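Bd3459 (Bdellovibrio bacteriovorus, PDB 5CEC) is a predatory endopeptidase of the penicillin-binding-protein type, probably acting on peptidoglycan peptides, and is bound by the ankyrin-repeat immunity protein Bd3460. Local coordinates at residues F66-V74 with K357-M368; S329-A340 with A418-P426. The protein carries 1 engineered substitution. All coordinates share one frame; numbering follows the deposited sequence.

Contact 1 (F66-V74 with K357-M368). With SO4 (sulfate ion), chain C.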
# COMPACT_ATOMS: atom_id res chain seq x y z
N PHE A 66 2.80 19.16 -8.19
CA PHE A 66 1.46 18.56 -8.08
C PHE A 66 1.37 17.72 -6.82
O PHE A 66 2.41 17.28 -6.29
CB PHE A 66 1.13 17.69 -9.29
CG PHE A 66 1.09 18.45 -10.57
CD1 PHE A 66 0.05 19.34 -10.82
CD2 PHE A 66 2.13 18.34 -11.49
CE1 PHE A 66 0.00 20.04 -11.99
CE2 PHE A 66 2.08 19.05 -12.67
CZ PHE A 66 1.03 19.91 -12.91
N PRO A 67 0.15 17.45 -6.34
CA PRO A 67 -0.00 16.54 -5.20
C PRO A 67 0.53 15.15 -5.51
O PRO A 67 0.27 14.62 -6.59
CB PRO A 67 -1.50 16.51 -4.96
CG PRO A 67 -2.04 17.75 -5.58
CD PRO A 67 -1.15 18.02 -6.76
N LEU A 68 1.29 14.60 -4.58
CA LEU A 68 1.93 13.30 -4.76
C LEU A 68 1.13 12.14 -4.20
O LEU A 68 1.33 10.99 -4.61
CB LEU A 68 3.28 13.31 -4.07
CG LEU A 68 4.29 14.37 -4.51
CD1 LEU A 68 5.60 14.19 -3.76
CD2 LEU A 68 4.53 14.25 -6.02
N ALA A 69 0.33 12.41 -3.18
CA ALA A 69 -0.26 11.32 -2.39
C ALA A 69 0.85 10.38 -1.91
O ALA A 69 1.96 10.85 -1.61
CB ALA A 69 -1.36 10.59 -3.18
N SER A 70 0.60 9.07 -1.87
CA SER A 70 1.54 8.16 -1.22
C SER A 70 2.81 7.88 -2.00
O SER A 70 3.69 7.21 -1.47
CB SER A 70 0.86 6.85 -0.78
OG SER A 70 0.01 7.06 0.34
N ILE A 71 3.00 8.38 -3.23
CA ILE A 71 4.36 8.32 -3.78
C ILE A 71 5.33 9.17 -2.97
O ILE A 71 6.55 8.94 -3.02
CB ILE A 71 4.46 8.56 -5.29
CG1 ILE A 71 4.31 10.04 -5.65
CG2 ILE A 71 3.54 7.62 -6.03
CD1 ILE A 71 4.47 10.32 -7.14
N SER A 72 4.81 10.07 -2.14
CA SER A 72 5.62 10.70 -1.11
C SER A 72 6.47 9.70 -0.32
O SER A 72 7.56 10.01 0.15
CB SER A 72 4.73 11.40 -0.08
OG SER A 72 4.05 12.50 -0.61
N LYS A 73 5.92 8.50 -0.11
CA LYS A 73 6.64 7.48 0.69
C LYS A 73 7.95 7.04 0.05
O LYS A 73 8.84 6.61 0.76
CB LYS A 73 5.72 6.30 1.00
CG LYS A 73 4.48 6.67 1.80
CD LYS A 73 3.70 5.45 2.23
CE LYS A 73 2.57 5.79 3.17
NZ LYS A 73 1.47 6.53 2.51
N VAL A 74 8.07 7.19 -1.27
CA VAL A 74 9.35 6.87 -1.91
C VAL A 74 10.41 7.93 -1.53
O VAL A 74 11.59 7.61 -1.37
CB VAL A 74 9.22 6.75 -3.42
CG1 VAL A 74 10.56 6.37 -4.02
CG2 VAL A 74 8.19 5.69 -3.81
N LYS A 357 5.28 2.39 -6.67
CA LYS A 357 4.52 2.87 -5.55
C LYS A 357 3.33 3.66 -6.09
O LYS A 357 3.47 4.51 -6.94
CB LYS A 357 5.38 3.79 -4.67
CG LYS A 357 4.65 4.37 -3.44
CD LYS A 357 4.47 3.32 -2.34
CE LYS A 357 3.40 3.74 -1.34
NZ LYS A 357 2.02 3.57 -1.88
N THR A 358 2.15 3.38 -5.55
CA THR A 358 0.90 4.05 -5.84
C THR A 358 0.63 5.25 -4.94
O THR A 358 1.18 5.36 -3.84
CB THR A 358 -0.23 3.03 -5.66
OG1 THR A 358 -0.10 2.44 -4.37
CG2 THR A 358 -0.20 1.94 -6.72
N GLY A 359 -0.32 6.08 -5.36
CA GLY A 359 -0.87 7.11 -4.50
C GLY A 359 -2.25 7.52 -4.92
O GLY A 359 -2.59 7.45 -6.10
N SER A 360 -3.07 7.85 -3.93
CA SER A 360 -4.45 8.26 -4.12
C SER A 360 -4.83 9.30 -3.06
O SER A 360 -4.76 9.00 -1.87
CB SER A 360 -5.38 7.05 -3.95
OG SER A 360 -4.91 5.91 -4.62
N VAL A 361 -5.23 10.51 -3.50
CA VAL A 361 -5.84 11.55 -2.62
C VAL A 361 -6.95 12.22 -3.44
O VAL A 361 -7.13 11.95 -4.63
CB VAL A 361 -4.82 12.61 -2.12
CG1 VAL A 361 -3.83 12.04 -1.12
CG2 VAL A 361 -4.09 13.30 -3.27
N ASN A 362 -7.72 13.09 -2.81
CA ASN A 362 -8.85 13.71 -3.47
C ASN A 362 -8.51 14.18 -4.89
O ASN A 362 -9.21 13.85 -5.86
CB ASN A 362 -9.35 14.88 -2.60
CG ASN A 362 -10.50 15.63 -3.23
OD1 ASN A 362 -11.27 15.11 -4.02
ND2 ASN A 362 -10.62 16.87 -2.86
N LYS A 363 -7.44 14.96 -5.00
CA LYS A 363 -7.09 15.59 -6.28
C LYS A 363 -6.02 14.91 -7.08
O LYS A 363 -5.58 15.46 -8.10
CB LYS A 363 -6.73 17.06 -6.08
CG LYS A 363 -7.82 17.89 -5.46
CD LYS A 363 -9.08 17.89 -6.32
CE LYS A 363 -10.08 18.96 -5.93
NZ LYS A 363 -11.34 18.85 -6.74
N ALA A 364 -5.62 13.69 -6.70
CA ALA A 364 -4.56 13.04 -7.47
C ALA A 364 -4.57 11.53 -7.39
O ALA A 364 -4.89 10.96 -6.36
CB ALA A 364 -3.16 13.52 -7.05
N LYS A 365 -4.16 10.92 -8.50
CA LYS A 365 -3.85 9.49 -8.56
C LYS A 365 -2.45 9.43 -9.15
O LYS A 365 -2.19 10.08 -10.19
CB LYS A 365 -4.84 8.71 -9.42
CG LYS A 365 -4.76 7.21 -9.23
CD LYS A 365 -5.54 6.78 -7.98
CE LYS A 365 -5.43 5.28 -7.71
NZ LYS A 365 -4.06 4.99 -7.20
N THR A 366 -1.54 8.72 -8.49
CA THR A 366 -0.15 8.80 -8.89
C THR A 366 0.49 7.41 -8.89
O THR A 366 0.04 6.47 -8.23
CB THR A 366 0.59 9.75 -7.94
OG1 THR A 366 0.54 9.23 -6.61
CG2 THR A 366 0.03 11.15 -7.98
N LEU A 367 1.62 7.32 -9.59
CA LEU A 367 2.45 6.10 -9.65
C LEU A 367 3.87 6.50 -9.99
O LEU A 367 4.05 7.34 -10.88
CB LEU A 367 1.92 5.12 -10.71
CG LEU A 367 2.43 3.70 -10.65
CD1 LEU A 367 1.84 2.95 -9.47
CD2 LEU A 367 2.14 2.98 -11.93
N MET A 368 4.85 5.89 -9.35
CA MET A 368 6.23 6.09 -9.76
C MET A 368 7.01 4.81 -9.52
O MET A 368 6.68 4.02 -8.62
CB MET A 368 6.87 7.28 -9.04
CG MET A 368 7.18 7.07 -7.57
SD MET A 368 7.76 8.53 -6.68
CE MET A 368 9.47 8.51 -7.13
S SO4 C . -2.32 4.10 -1.90
O1 SO4 C . -3.24 3.03 -1.42
O2 SO4 C . -2.88 4.86 -3.03
O3 SO4 C . -1.94 4.96 -0.69
O4 SO4 C . -1.04 3.49 -2.30
O HOH W 1 -2.16 7.60 -1.27
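Lys357 starts the contact with its aliphatic stem pressed on Val74, Lys357 CB lying a tight 3.5 Å from Val74 CG2. Its CG stands anti to the backbone N (chi1 179°), and bends at the second and fourth torsions carry CE past Ser70 O, so that NZ returns to its own strand and donates to Thr358 O (2.8 Å). Thr358 takes part through its backbone, its O lying near Ser70 CB, while its hydroxyl holds the sulfate. At Gly359 the CA traces come nearest, its CA 4.2 Å from Ser70 CA. Ser360 gives OG to the sulfate and N to a water that also accepts from Ser70 OG and donates to the anion; Ala69 CB points at this strand, 3.3 Å from Ser360 N, and meets Val361 CG1. Past the type I turn from Val361 to Ala364, Ala364 CB rests against Pro67. Thr366 OG1 donates to Leu68 O (2.8 Å) from above the carbonyl plane, 39° out of it, and Ile71 CG2 wedges between that hydroxyl and Lys357 O. Met368 finishes the row, its SD 3.6 Å from Ile71 CB and its CE beside Val74 CG1. Lys73 NZ, bonded to Ser70 OG (2.7 Å), also reaches Asn253 OD1 and Ser290 O, while Ser251 OG adds a further bond to the sulfate. A Ser70-Lys73 SxxK pair at a helix start, packed against the Lys357-Thr358-Gly359 strand with a sulfate, probably from the crystallisation liquor, held beside them, is consistent with the active site of penicillin-binding proteins and serine beta-lactamases, as expected for an S13 peptidase.

Contact 2 (S329-A340 with A418-P426). With SO4 (sulfate ion), chain F.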
# COMPACT_ATOMS: atom_id res chain seq x y z
N SER A 329 13.40 -3.24 -5.82
CA SER A 329 12.50 -4.31 -5.34
C SER A 329 12.77 -4.77 -3.90
O SER A 329 11.98 -5.49 -3.34
CB SER A 329 12.57 -5.51 -6.26
OG SER A 329 13.88 -6.05 -6.24
N ASP A 330 13.90 -4.36 -3.32
CA ASP A 330 14.14 -4.60 -1.91
C ASP A 330 13.42 -3.66 -0.97
O ASP A 330 13.34 -3.92 0.21
CB ASP A 330 15.64 -4.67 -1.62
CG ASP A 330 16.30 -5.82 -2.35
OD1 ASP A 330 15.86 -6.96 -2.15
OD2 ASP A 330 17.24 -5.59 -3.11
N VAL A 331 12.90 -2.56 -1.50
CA VAL A 331 12.17 -1.60 -0.69
C VAL A 331 10.82 -1.14 -1.26
O VAL A 331 10.09 -0.45 -0.56
CB VAL A 331 13.02 -0.36 -0.35
CG1 VAL A 331 14.29 -0.76 0.41
CG2 VAL A 331 13.34 0.47 -1.58
N MET A 332 10.51 -1.52 -2.49
CA MET A 332 9.27 -1.11 -3.18
C MET A 332 8.63 -2.32 -3.83
O MET A 332 9.29 -3.35 -4.05
CB MET A 332 9.53 -0.08 -4.28
CG MET A 332 9.84 1.29 -3.76
SD MET A 332 10.49 2.42 -5.00
CE MET A 332 9.04 2.53 -6.04
N ALA A 333 7.31 -2.23 -4.03
CA ALA A 333 6.51 -3.37 -4.44
C ALA A 333 6.71 -3.69 -5.92
O ALA A 333 6.88 -2.79 -6.74
CB ALA A 333 5.05 -3.08 -4.19
N VAL A 334 6.61 -4.96 -6.25
CA VAL A 334 6.76 -5.48 -7.61
C VAL A 334 5.39 -5.91 -8.13
O VAL A 334 4.68 -6.75 -7.52
CB VAL A 334 7.76 -6.64 -7.67
CG1 VAL A 334 7.90 -7.14 -9.10
CG2 VAL A 334 9.11 -6.19 -7.14
N ALA A 335 5.01 -5.30 -9.25
CA ALA A 335 3.71 -5.56 -9.86
C ALA A 335 3.48 -7.06 -10.07
O ALA A 335 4.35 -7.76 -10.65
CB ALA A 335 3.60 -4.87 -11.19
N ALA A 336 2.33 -7.54 -9.60
CA ALA A 336 1.87 -8.93 -9.72
C ALA A 336 2.63 -9.95 -8.91
O ALA A 336 2.16 -11.06 -8.77
CB ALA A 336 1.75 -9.36 -11.18
N LYS A 337 3.82 -9.63 -8.44
CA LYS A 337 4.62 -10.56 -7.65
C LYS A 337 4.39 -10.37 -6.15
O LYS A 337 4.35 -11.33 -5.41
CB LYS A 337 6.10 -10.36 -7.97
CG LYS A 337 6.42 -10.60 -9.44
CD LYS A 337 6.56 -12.08 -9.74
CE LYS A 337 7.94 -12.60 -9.31
NZ LYS A 337 8.29 -13.90 -9.95
N ASP A 338 4.32 -9.11 -5.70
CA ASP A 338 4.00 -8.81 -4.31
C ASP A 338 2.48 -8.77 -4.18
O ASP A 338 1.82 -7.75 -4.37
CB ASP A 338 4.69 -7.52 -3.84
CG ASP A 338 6.18 -7.69 -3.73
OD1 ASP A 338 6.59 -8.76 -3.16
OD2 ASP A 338 6.93 -6.81 -4.17
N LYS A 339 1.92 -9.94 -3.92
CA LYS A 339 0.48 -10.10 -3.90
C LYS A 339 -0.15 -9.27 -2.77
O LYS A 339 -1.30 -8.79 -2.92
CB LYS A 339 0.12 -11.58 -3.80
CG LYS A 339 0.64 -12.43 -4.94
CD LYS A 339 0.20 -11.88 -6.28
CE LYS A 339 0.24 -12.90 -7.40
NZ LYS A 339 -0.29 -12.27 -8.65
N ALA A 340 0.59 -9.12 -1.67
CA ALA A 340 0.19 -8.38 -0.47
C ALA A 340 0.69 -6.95 -0.58
O ALA A 340 1.36 -6.37 0.36
CB ALA A 340 0.67 -9.04 0.81
N ALA A 418 11.33 -9.59 -17.27
CA ALA A 418 11.10 -9.96 -15.89
C ALA A 418 12.32 -9.62 -15.06
O ALA A 418 13.45 -9.94 -15.45
CB ALA A 418 10.76 -11.45 -15.77
N ILE A 419 12.10 -8.95 -13.92
CA ILE A 419 13.19 -8.72 -12.98
C ILE A 419 13.48 -9.99 -12.18
O ILE A 419 12.67 -10.91 -12.13
CB ILE A 419 12.95 -7.52 -12.05
CG1 ILE A 419 11.77 -7.73 -11.11
CG2 ILE A 419 12.75 -6.27 -12.88
CD1 ILE A 419 11.65 -6.67 -10.04
N LYS A 420 14.66 -10.02 -11.59
CA LYS A 420 15.05 -11.11 -10.71
C LYS A 420 14.46 -10.77 -9.35
O LYS A 420 14.92 -9.85 -8.68
CB LYS A 420 16.58 -11.27 -10.64
CG LYS A 420 17.06 -12.34 -9.67
CD LYS A 420 18.55 -12.20 -9.38
CE LYS A 420 18.94 -13.00 -8.15
NZ LYS A 420 20.40 -12.91 -7.86
N TYR A 421 13.42 -11.48 -8.95
CA TYR A 421 12.69 -11.16 -7.74
C TYR A 421 11.89 -12.36 -7.28
O TYR A 421 11.17 -12.96 -8.07
CB TYR A 421 11.72 -9.97 -7.96
CG TYR A 421 10.98 -9.63 -6.67
CD1 TYR A 421 11.66 -9.12 -5.60
CD2 TYR A 421 9.61 -9.89 -6.52
CE1 TYR A 421 11.02 -8.85 -4.40
CE2 TYR A 421 8.96 -9.62 -5.32
CZ TYR A 421 9.68 -9.11 -4.25
OH TYR A 421 9.11 -8.84 -3.05
N THR A 422 11.97 -12.65 -5.98
CA THR A 422 11.13 -13.64 -5.33
C THR A 422 10.35 -12.88 -4.25
O THR A 422 10.94 -12.13 -3.47
CB THR A 422 11.98 -14.78 -4.74
OG1 THR A 422 12.71 -15.41 -5.79
CG2 THR A 422 11.08 -15.81 -4.07
N GLU A 423 9.03 -13.08 -4.22
CA GLU A 423 8.16 -12.39 -3.25
C GLU A 423 8.69 -12.52 -1.84
O GLU A 423 8.90 -13.64 -1.32
CB GLU A 423 6.75 -12.94 -3.31
CG GLU A 423 5.74 -12.21 -2.45
CD GLU A 423 4.34 -12.74 -2.63
OE1 GLU A 423 4.22 -13.92 -2.99
OE2 GLU A 423 3.39 -12.01 -2.40
N GLN A 424 8.83 -11.37 -1.19
CA GLN A 424 9.34 -11.28 0.17
C GLN A 424 8.18 -11.32 1.17
O GLN A 424 7.02 -11.07 0.81
CB GLN A 424 10.18 -10.01 0.30
CG GLN A 424 11.40 -10.03 -0.64
CD GLN A 424 12.21 -8.76 -0.61
OE1 GLN A 424 11.83 -7.80 0.04
NE2 GLN A 424 13.33 -8.74 -1.31
N LEU A 425 8.48 -11.71 2.41
CA LEU A 425 7.52 -11.73 3.48
C LEU A 425 8.03 -10.84 4.60
O LEU A 425 8.63 -11.31 5.57
CB LEU A 425 7.32 -13.17 3.96
CG LEU A 425 6.20 -13.41 4.96
CD1 LEU A 425 4.84 -13.02 4.37
CD2 LEU A 425 6.20 -14.89 5.38
N PRO A 426 7.78 -9.52 4.49
CA PRO A 426 8.38 -8.61 5.44
C PRO A 426 7.63 -8.62 6.78
O PRO A 426 6.41 -8.38 6.81
CB PRO A 426 8.31 -7.26 4.71
CG PRO A 426 7.15 -7.39 3.79
CD PRO A 426 7.11 -8.82 3.39
S SO4 F . 11.37 -12.54 -19.80
O1 SO4 F . 10.73 -13.82 -19.42
O2 SO4 F . 11.43 -12.42 -21.29
O3 SO4 F . 10.57 -11.44 -19.24
O4 SO4 F . 12.75 -12.50 -19.25
O HOH W 2 15.07 -6.95 -8.50
O HOH W 3 13.61 -6.32 1.31
O HOH W 4 6.36 -8.66 -0.43
O HOH W 5 3.43 -9.53 -1.14
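Tyr421 OH donates to Asp338 OD1 over 2.5 Å, using the syn lone pair of that oxygen, with the carboxylate turned 81° from the ring whose edge it meets. The phenol oxygen is gripped further by Gln424 N and Lys245 NZ. Asp338 OD2 accepts from Val334 N (2.8 Å) and forms a salt bridge with Lys245, so both carboxylate oxygens are engaged, and a water ties OD1 to Gln424 O. One residue on, Lys339 N donates to Glu423 OE2 (3.0 Å), the N-H meeting that oxygen from above the carboxylate plane, 44° out of it. Gln424 NE2 reaches Asp330 OD1 at 3.2 Å, on the anti lone pair of that oxygen and in the plane of the amide; Asp327 N holds the other oxygen, OD2. A water joins Gln424 OE1 to Asp330 O. Away from these bonds, Val334 CG2 sits over the centre of the Tyr421 ring, 3.8 Å from its centroid, in a CH-pi contact. Tip to tip with Val334 comes Ile419 CD1, 3.9 Å from Val334 CG2. Lys337 CB abuts the ring edge at Tyr421 CD2, and Ser329 CB packs on CD1. Lys245 and the surrounding donors would favour an ionised form of buried Asp338, though Glu423, its OE2 4.6 Å from Asp338 OD1, would oppose it; the bonds to Tyr421 OH hold the phenol in place.

Read from the N terminus, residues 66-74 come first, and contact 1 closes when 357-368 returns after 282 intervening residues. Contact 2 opens inside that loop at 329-340 and closes beyond it at 418-426, 77 residues later, so the two cross instead of nesting. Contact 1 sets the start of helix 72-84 on strands 354-361 and 364-373 of the large antiparallel sheet; contact 2 lays the segment that follows helix 394-411 against strand 333-334 at the edge of the same sheet. Because strands 333-334 and 354-361 are neighbours, the contacts meet directly: Met332 CE packs 3.8 Å from Lys357 N, and also near Met368 and Val74, although the contact centres lie about 20 Å apart.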